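Local coordinates for protein Blo t 1 allergen (Blomia tropicalis, PDB 5JT8) that is a mite allergen of the papain family, probably a cysteine protease made as a proenzyme with an inhibitory propeptide, at residues L113-D118 / W288-G293; R270-N275 / N320-N325. All coordinates share one frame; numbering follows the deposited sequence.

Contact 1. Residues L113-D118 / W288-G293; sequences LPQNFD and WGTVQG
Phe117 and Trp288 form an antiparallel hydrogen-bonded pair where the short strand 117-118 joins strand 281-291, in the beta-barrel half of the papain fold. Two backbone bonds define the pair: Phe117 N donates to Trp288 O at 2.9 Å, and Trp288 N to Phe117 O at 2.7 Å.

The indole shows how one side chain can extend such a brief pairing. With chi1 at 70°, its CG sits between the backbone N and the carbonyl carbon, and the ring swings across the loop leading into strand 117-118. In the ring plane, Trp288 NE1 donates to Pro114 O at 2.9 Å, tethering that loop three residues before the strand. One indole face takes the methylene of Phe117, whose CB stands 3.4 Å from the centroid of the Trp288 six-membered ring in a CH-pi contact. The phenyl ring itself runs nearly parallel to the indole, at 17°, but is displaced along it, so that little of one lies over the other.

Beyond the bridge, Asn116 OD1 imitates a strand carbonyl and accepts Thr290 N at 3.1 Å. Gln115 lays its extended chain across Thr290, CG lying 3.6 Å from Thr290 OG1, a hydroxyl hydrogen-bonded to Asp295 OD1.

Around this seam, helix 237-247 packs Met241 on Trp288 and Gln245 on Pro114, while strand 294-300 pairs with Gly289 through Tyr296.

Contact 2. Residues R270-N275 / N320-N325; sequences RGVAYN and NSLGIN. With NO3 (nitrate ion), chain H; NO3 (nitrate ion), chain J.
The side chains of Asn275 and Asn320 pass each other obliquely, carboxamide planes 58° apart; the amides do not touch, but Asn320 ND2 packs 3.6 Å from Asn275 CA. One water joins their ends, donating to Asn275 OD1 and accepting from Asn320 ND2. Asn275 ND2 binds a nitrate, probably from the crystallisation liquor, which also approaches the Tyr274 ring obliquely near CD2; that ring stacks with His319, and its hydroxyl bonds Glu316. Ala273 N donates to O1 of a second nitrate at 3.1 Å.

Direct hydrogen bonds also join the loops. Ser321 OG, turned away from the serine's own N (chi1 176°), donates to Val272 O at 2.6 Å, in the carbonyl plane, while Leu322 N reaches Ala273 O at 2.8 Å from above that carbonyl's plane. Leu322 CD2 fits against Val272 CG1 (3.6 Å) and Ala273 CB; Leu322 also touches Met254.

Loop 320-325 holds its shape through consecutive turns, Gly323 N bonding Asn320 O and Ile324 N bonding Ser321 O. Asn320 OD1 spans both by accepting Asn325 N at 2.9 Å. This is loop-on-loop packing in the beta-barrel domain of a papain-like fold, binding the approach to strand 281-291 to the chain leaving strand 312-316.

Both contacts belong to the same barrel-like half of the fold and are tied to strand 281-291: loop 270-275 precedes it, whereas residues 288-291 form its far end. Their centres lie 18 Å apart and their nearest atoms about 7 Å, with no touch between them. Contact 1, the more peripheral and only partly buried, couples strand to strand, with a large aromatic side chain reinforcing regular backbone pairing. Contact 2 is buried for the most part, though nitrates bind at its outer side. Lacking regular strands, it relies on a serine hydroxyl, a direct cross-loop backbone bond, small aliphatic groups and bridging water.

Contact 1. Residues L113-D118 / W288-G293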
ATOM      1  N   LEU A 113     -14.042   4.351  21.430  1.00 43.06           N
ATOM      2  CA  LEU A 113     -13.236   3.418  20.662  1.00 38.60           C
ATOM      3  C   LEU A 113     -12.255   2.692  21.576  1.00 38.44           C
ATOM      4  O   LEU A 113     -11.706   3.293  22.495  1.00 38.92           O
ATOM      5  CB  LEU A 113     -12.486   4.150  19.545  1.00 32.04           C
ATOM      6  CG  LEU A 113     -13.374   4.835  18.500  1.00 44.37           C
ATOM      7  CD1 LEU A 113     -12.596   5.793  17.601  1.00 35.11           C
ATOM      8  CD2 LEU A 113     -14.090   3.787  17.669  1.00 53.62           C
ATOM      9  N   PRO A 114     -12.035   1.394  21.323  1.00 33.49           N
ATOM     10  CA  PRO A 114     -11.049   0.678  22.126  1.00 35.67           C
ATOM     11  C   PRO A 114      -9.667   1.257  21.870  1.00 38.76           C
ATOM     12  O   PRO A 114      -9.412   1.766  20.769  1.00 35.33           O
ATOM     13  CB  PRO A 114     -11.163  -0.768  21.635  1.00 35.98           C
ATOM     14  CG  PRO A 114     -11.851  -0.689  20.319  1.00 37.94           C
ATOM     15  CD  PRO A 114     -12.695   0.535  20.322  1.00 33.58           C
ATOM     16  N   GLN A 115      -8.810   1.213  22.880  1.00 31.53           N
ATOM     17  CA  GLN A 115      -7.462   1.757  22.765  1.00 33.55           C
ATOM     18  C   GLN A 115      -6.668   0.994  21.706  1.00 34.56           C
ATOM     19  O   GLN A 115      -5.891   1.590  20.967  1.00 39.16           O
ATOM     20  CB  GLN A 115      -6.729   1.708  24.120  1.00 36.45           C
ATOM     21  CG  GLN A 115      -5.318   2.318  24.065  1.00 44.46           C
ATOM     22  CD  GLN A 115      -4.668   2.515  25.438  1.00 55.74           C
ATOM     23  OE1 GLN A 115      -4.454   1.556  26.182  1.00 61.03           O
ATOM     24  NE2 GLN A 115      -4.334   3.763  25.765  1.00 54.00           N
ATOM     25  N   ASN A 116      -6.861  -0.322  21.638  1.00 35.40           N
ATOM     26  CA  ASN A 116      -6.165  -1.148  20.644  1.00 34.86           C
ATOM     27  C   ASN A 116      -7.137  -1.941  19.805  1.00 33.51           C
ATOM     28  O   ASN A 116      -8.128  -2.463  20.307  1.00 36.52           O
ATOM     29  CB  ASN A 116      -5.182  -2.125  21.309  1.00 33.49           C
ATOM     30  CG  ASN A 116      -4.164  -1.430  22.181  1.00 44.63           C
ATOM     31  OD1 ASN A 116      -3.221  -0.809  21.689  1.00 44.85           O
ATOM     32  ND2 ASN A 116      -4.343  -1.537  23.488  1.00 43.02           N
ATOM     33  N   PHE A 117      -6.839  -2.054  18.523  1.00 29.49           N
ATOM     34  CA  PHE A 117      -7.648  -2.843  17.614  1.00 32.35           C
ATOM     35  C   PHE A 117      -6.720  -3.320  16.496  1.00 32.88           C
ATOM     36  O   PHE A 117      -6.019  -2.526  15.889  1.00 32.30           O
ATOM     37  CB  PHE A 117      -8.819  -2.015  17.067  1.00 34.11           C
ATOM     38  CG  PHE A 117      -9.845  -2.823  16.316  1.00 34.44           C
ATOM     39  CD1 PHE A 117      -9.651  -3.157  14.984  1.00 37.36           C
ATOM     40  CD2 PHE A 117     -11.010  -3.242  16.943  1.00 41.36           C
ATOM     41  CE1 PHE A 117     -10.599  -3.901  14.289  1.00 37.90           C
ATOM     42  CE2 PHE A 117     -11.960  -3.987  16.257  1.00 40.76           C
ATOM     43  CZ  PHE A 117     -11.755  -4.314  14.928  1.00 40.73           C
ATOM     44  N   ASP A 118      -6.705  -4.621  16.243  1.00 30.71           N
ATOM     45  CA  ASP A 118      -5.782  -5.202  15.277  1.00 35.26           C
ATOM     46  C   ASP A 118      -6.493  -6.330  14.521  1.00 34.55           C
ATOM     47  O   ASP A 118      -6.692  -7.407  15.072  1.00 31.02           O
ATOM     48  CB  ASP A 118      -4.523  -5.720  16.004  1.00 34.99           C
ATOM     49  CG  ASP A 118      -3.393  -6.107  15.055  1.00 32.75           C
ATOM     50  OD1 ASP A 118      -3.633  -6.219  13.840  1.00 35.21           O
ATOM     51  OD2 ASP A 118      -2.260  -6.299  15.532  1.00 28.52           O
ATOM     52  N   TRP A 288      -4.955  -0.208  14.962  1.00 29.22           N
ATOM     53  CA  TRP A 288      -4.247   0.816  15.704  1.00 30.60           C
ATOM     54  C   TRP A 288      -3.957   0.337  17.096  1.00 31.34           C
ATOM     55  O   TRP A 288      -4.534  -0.648  17.559  1.00 28.63           O
ATOM     56  CB  TRP A 288      -5.070   2.096  15.762  1.00 32.24           C
ATOM     57  CG  TRP A 288      -6.291   1.959  16.626  1.00 32.91           C
ATOM     58  CD1 TRP A 288      -6.370   2.171  17.969  1.00 32.26           C
ATOM     59  CD2 TRP A 288      -7.602   1.571  16.203  1.00 27.97           C
ATOM     60  NE1 TRP A 288      -7.654   1.948  18.413  1.00 30.84           N
ATOM     61  CE2 TRP A 288      -8.432   1.588  17.348  1.00 32.77           C
ATOM     62  CE3 TRP A 288      -8.163   1.232  14.969  1.00 35.11           C
ATOM     63  CZ2 TRP A 288      -9.791   1.284  17.292  1.00 28.82           C
ATOM     64  CZ3 TRP A 288      -9.508   0.920  14.915  1.00 32.67           C
ATOM     65  CH2 TRP A 288     -10.306   0.945  16.075  1.00 28.28           C
ATOM     66  N   GLY A 289      -3.071   1.061  17.769  1.00 27.61           N
ATOM     67  CA  GLY A 289      -2.679   0.733  19.111  1.00 29.14           C
ATOM     68  C   GLY A 289      -1.932   1.885  19.742  1.00 34.31           C
ATOM     69  O   GLY A 289      -1.726   2.922  19.114  1.00 29.61           O
ATOM     70  N   THR A 290      -1.542   1.686  20.995  1.00 35.39           N
ATOM     71  CA  THR A 290      -0.771   2.647  21.765  1.00 35.42           C
ATOM     72  C   THR A 290       0.357   1.922  22.444  1.00 36.53           C
ATOM     73  O   THR A 290       0.116   0.946  23.146  1.00 40.91           O
ATOM     74  CB  THR A 290      -1.615   3.343  22.853  1.00 39.62           C
ATOM     75  OG1 THR A 290      -2.741   3.989  22.256  1.00 46.88           O
ATOM     76  CG2 THR A 290      -0.775   4.370  23.600  1.00 47.61           C
ATOM     77  N   VAL A 291       1.588   2.385  22.255  1.00 39.93           N
ATOM     78  CA  VAL A 291       2.704   1.796  22.979  1.00 40.42           C
ATOM     79  C   VAL A 291       3.424   2.881  23.776  1.00 48.02           C
ATOM     80  O   VAL A 291       4.011   3.806  23.217  1.00 43.95           O
ATOM     81  CB  VAL A 291       3.687   1.033  22.042  1.00 36.87           C
ATOM     82  CG1 VAL A 291       4.117   1.876  20.856  1.00 35.79           C
ATOM     83  CG2 VAL A 291       4.898   0.506  22.830  1.00 38.89           C
ATOM     84  N   GLN A 292       3.319   2.768  25.099  1.00 46.29           N
ATOM     85  CA  GLN A 292       3.943   3.698  26.030  1.00 50.86           C
ATOM     86  C   GLN A 292       3.782   5.173  25.657  1.00 48.64           C
ATOM     87  O   GLN A 292       4.759   5.875  25.410  1.00 52.38           O
ATOM     88  CB  GLN A 292       5.407   3.322  26.160  1.00 55.92           C
ATOM     89  CG  GLN A 292       5.522   1.853  26.520  1.00 61.43           C
ATOM     90  CD  GLN A 292       6.913   1.441  26.848  1.00 65.56           C
ATOM     91  OE1 GLN A 292       7.794   1.459  25.988  1.00 70.37           O
ATOM     92  NE2 GLN A 292       7.138   1.082  28.105  1.00 48.42           N
ATOM     93  N   GLY A 293       2.534   5.623  25.603  1.00 44.33           N
ATOM     94  CA  GLY A 293       2.227   7.017  25.345  1.00 43.59           C
ATOM     95  C   GLY A 293       2.085   7.374  23.883  1.00 38.44           C
ATOM     96  O   GLY A 293       1.561   8.434  23.549  1.00 44.80           O
TER
HETATM   97  O   HOH W   1      -4.551   3.882  20.644  1.00 33.03           O

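Contact 2. Residues R270-N275 / N320-N325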
ATOM      1  N   ARG A 270       7.696   8.289  14.204  1.00 35.65           N
ATOM      2  CA  ARG A 270       7.147   9.521  14.759  1.00 42.42           C
ATOM      3  C   ARG A 270       7.708  10.749  14.048  1.00 46.67           C
ATOM      4  O   ARG A 270       8.800  10.698  13.482  1.00 42.07           O
ATOM      5  CB  ARG A 270       7.459   9.645  16.257  1.00 43.50           C
ATOM      6  CG  ARG A 270       6.808   8.619  17.159  1.00 47.56           C
ATOM      7  CD  ARG A 270       6.942   9.052  18.622  1.00 43.10           C
ATOM      8  NE  ARG A 270       8.328   9.334  18.970  1.00 48.96           N
ATOM      9  CZ  ARG A 270       8.725   9.817  20.146  1.00 56.64           C
ATOM     10  NH1 ARG A 270       7.833  10.076  21.097  1.00 53.30           N
ATOM     11  NH2 ARG A 270      10.012  10.039  20.369  1.00 59.52           N
ATOM     12  N   GLY A 271       6.964  11.852  14.102  1.00 42.70           N
ATOM     13  CA  GLY A 271       7.435  13.133  13.602  1.00 40.30           C
ATOM     14  C   GLY A 271       7.777  13.208  12.121  1.00 40.40           C
ATOM     15  O   GLY A 271       8.600  14.015  11.721  1.00 40.87           O
ATOM     16  N   VAL A 272       7.153  12.379  11.294  1.00 33.20           N
ATOM     17  CA  VAL A 272       7.434  12.433   9.862  1.00 36.27           C
ATOM     18  C   VAL A 272       6.271  13.035   9.062  1.00 35.88           C
ATOM     19  O   VAL A 272       5.122  12.567   9.160  1.00 33.63           O
ATOM     20  CB  VAL A 272       7.768  11.024   9.299  1.00 43.22           C
ATOM     21  CG1 VAL A 272       7.804  11.048   7.786  1.00 41.08           C
ATOM     22  CG2 VAL A 272       9.087  10.526   9.858  1.00 33.44           C
ATOM     23  N   ALA A 273       6.584  14.088   8.304  1.00 34.23           N
ATOM     24  CA  ALA A 273       5.721  14.612   7.242  1.00 33.78           C
ATOM     25  C   ALA A 273       4.296  14.860   7.702  1.00 35.20           C
ATOM     26  O   ALA A 273       3.356  14.292   7.154  1.00 37.87           O
ATOM     27  CB  ALA A 273       5.719  13.651   6.045  1.00 31.55           C
ATOM     28  N   TYR A 274       4.151  15.693   8.720  1.00 37.29           N
ATOM     29  CA  TYR A 274       2.848  16.050   9.247  1.00 37.45           C
ATOM     30  C   TYR A 274       1.983  16.703   8.172  1.00 37.00           C
ATOM     31  O   TYR A 274       2.449  17.576   7.445  1.00 38.59           O
ATOM     32  CB  TYR A 274       3.004  16.989  10.444  1.00 44.37           C
ATOM     33  CG  TYR A 274       3.389  16.294  11.738  1.00 44.55           C
ATOM     34  CD1 TYR A 274       3.736  14.946  11.755  1.00 42.45           C
ATOM     35  CD2 TYR A 274       3.374  16.981  12.949  1.00 49.38           C
ATOM     36  CE1 TYR A 274       4.074  14.312  12.935  1.00 42.24           C
ATOM     37  CE2 TYR A 274       3.716  16.351  14.134  1.00 46.58           C
ATOM     38  CZ  TYR A 274       4.063  15.022  14.118  1.00 41.50           C
ATOM     39  OH  TYR A 274       4.391  14.396  15.294  1.00 43.47           O
ATOM     40  N   ASN A 275       0.732  16.257   8.064  1.00 38.11           N
ATOM     41  CA  ASN A 275      -0.220  16.824   7.101  1.00 38.03           C
ATOM     42  C   ASN A 275       0.281  16.786   5.661  1.00 38.59           C
ATOM     43  O   ASN A 275       0.017  17.702   4.885  1.00 40.68           O
ATOM     44  CB  ASN A 275      -0.564  18.274   7.473  1.00 40.30           C
ATOM     45  CG  ASN A 275      -0.916  18.434   8.942  1.00 52.36           C
ATOM     46  OD1 ASN A 275      -1.856  17.807   9.449  1.00 51.94           O
ATOM     47  ND2 ASN A 275      -0.151  19.267   9.641  1.00 57.97           N
ATOM     48  N   ASN A 320      -1.952  13.351  10.690  1.00 26.32           N
ATOM     49  CA  ASN A 320      -2.028  13.060   9.262  1.00 28.23           C
ATOM     50  C   ASN A 320      -0.637  12.834   8.718  1.00 31.30           C
ATOM     51  O   ASN A 320      -0.261  13.388   7.689  1.00 27.74           O
ATOM     52  CB  ASN A 320      -2.716  14.198   8.478  1.00 25.51           C
ATOM     53  CG  ASN A 320      -2.945  13.830   7.009  1.00 31.56           C
ATOM     54  OD1 ASN A 320      -2.925  12.642   6.647  1.00 28.26           O
ATOM     55  ND2 ASN A 320      -3.128  14.841   6.157  1.00 28.61           N
ATOM     56  N   SER A 321       0.148  12.072   9.465  1.00 32.92           N
ATOM     57  CA  SER A 321       1.523  11.810   9.096  1.00 34.85           C
ATOM     58  C   SER A 321       1.573  11.167   7.707  1.00 29.79           C
ATOM     59  O   SER A 321       0.836  10.216   7.429  1.00 26.07           O
ATOM     60  CB  SER A 321       2.188  10.909  10.142  1.00 27.82           C
ATOM     61  OG  SER A 321       3.499  10.583   9.745  1.00 30.00           O
ATOM     62  N   LEU A 322       2.413  11.720   6.839  1.00 27.35           N
ATOM     63  CA  LEU A 322       2.580  11.197   5.485  1.00 27.03           C
ATOM     64  C   LEU A 322       1.274  11.111   4.683  1.00 25.97           C
ATOM     65  O   LEU A 322       1.178  10.306   3.776  1.00 28.67           O
ATOM     66  CB  LEU A 322       3.223   9.805   5.538  1.00 26.96           C
ATOM     67  CG  LEU A 322       4.630   9.700   6.117  1.00 35.32           C
ATOM     68  CD1 LEU A 322       4.874   8.291   6.587  1.00 33.40           C
ATOM     69  CD2 LEU A 322       5.682  10.092   5.074  1.00 33.77           C
ATOM     70  N   GLY A 323       0.271  11.911   5.041  1.00 30.37           N
ATOM     71  CA  GLY A 323      -1.003  11.921   4.329  1.00 24.77           C
ATOM     72  C   GLY A 323      -1.880  10.677   4.487  1.00 33.64           C
ATOM     73  O   GLY A 323      -2.771  10.428   3.672  1.00 23.66           O
ATOM     74  N   ILE A 324      -1.640   9.911   5.546  1.00 23.60           N
ATOM     75  CA  ILE A 324      -2.413   8.708   5.856  1.00 22.76           C
ATOM     76  C   ILE A 324      -3.932   8.940   5.861  1.00 26.53           C
ATOM     77  O   ILE A 324      -4.696   8.097   5.379  1.00 22.04           O
ATOM     78  CB  ILE A 324      -1.979   8.145   7.230  1.00 23.21           C
ATOM     79  CG1 ILE A 324      -0.680   7.354   7.080  1.00 24.82           C
ATOM     80  CG2 ILE A 324      -3.078   7.282   7.876  1.00 22.36           C
ATOM     81  CD1 ILE A 324       0.018   7.112   8.416  1.00 24.42           C
ATOM     82  N   ASN A 325      -4.361  10.085   6.389  1.00 22.15           N
ATOM     83  CA  ASN A 325      -5.787  10.417   6.446  1.00 21.51           C
ATOM     84  C   ASN A 325      -6.384  11.038   5.175  1.00 27.99           C
ATOM     85  O   ASN A 325      -7.556  11.412   5.166  1.00 29.28           O
ATOM     86  CB  ASN A 325      -6.058  11.396   7.600  1.00 24.57           C
ATOM     87  CG  ASN A 325      -5.666  10.845   8.954  1.00 29.25           C
ATOM     88  OD1 ASN A 325      -4.492  10.574   9.212  1.00 22.91           O
ATOM     89  ND2 ASN A 325      -6.655  10.696   9.841  1.00 28.60           N
TER
HETATM   90  N   NO3 H 405       9.782  14.390   6.982  1.00 74.39           N
HETATM   91  O1  NO3 H 405       9.608  14.898   8.133  1.00 74.42           O
HETATM   92  O2  NO3 H 405       8.897  14.555   6.089  1.00 80.87           O
HETATM   93  O3  NO3 H 405      10.831  13.726   6.715  1.00 59.79           O
HETATM   94  N   NO3 J 407       0.305  18.801  13.658  1.00 77.41           N
HETATM   95  O1  NO3 J 407       1.013  18.983  14.693  1.00 79.47           O
HETATM   96  O2  NO3 J 407       0.359  19.633  12.708  1.00 78.97           O
HETATM   97  O3  NO3 J 407      -0.452  17.788  13.570  1.00 73.17           O
HETATM   98  O   HOH W   2       5.167  10.292  11.941  1.00 38.45           O
HETATM   99  O   HOH W   3      -3.604  17.481   7.290  1.00 43.15           O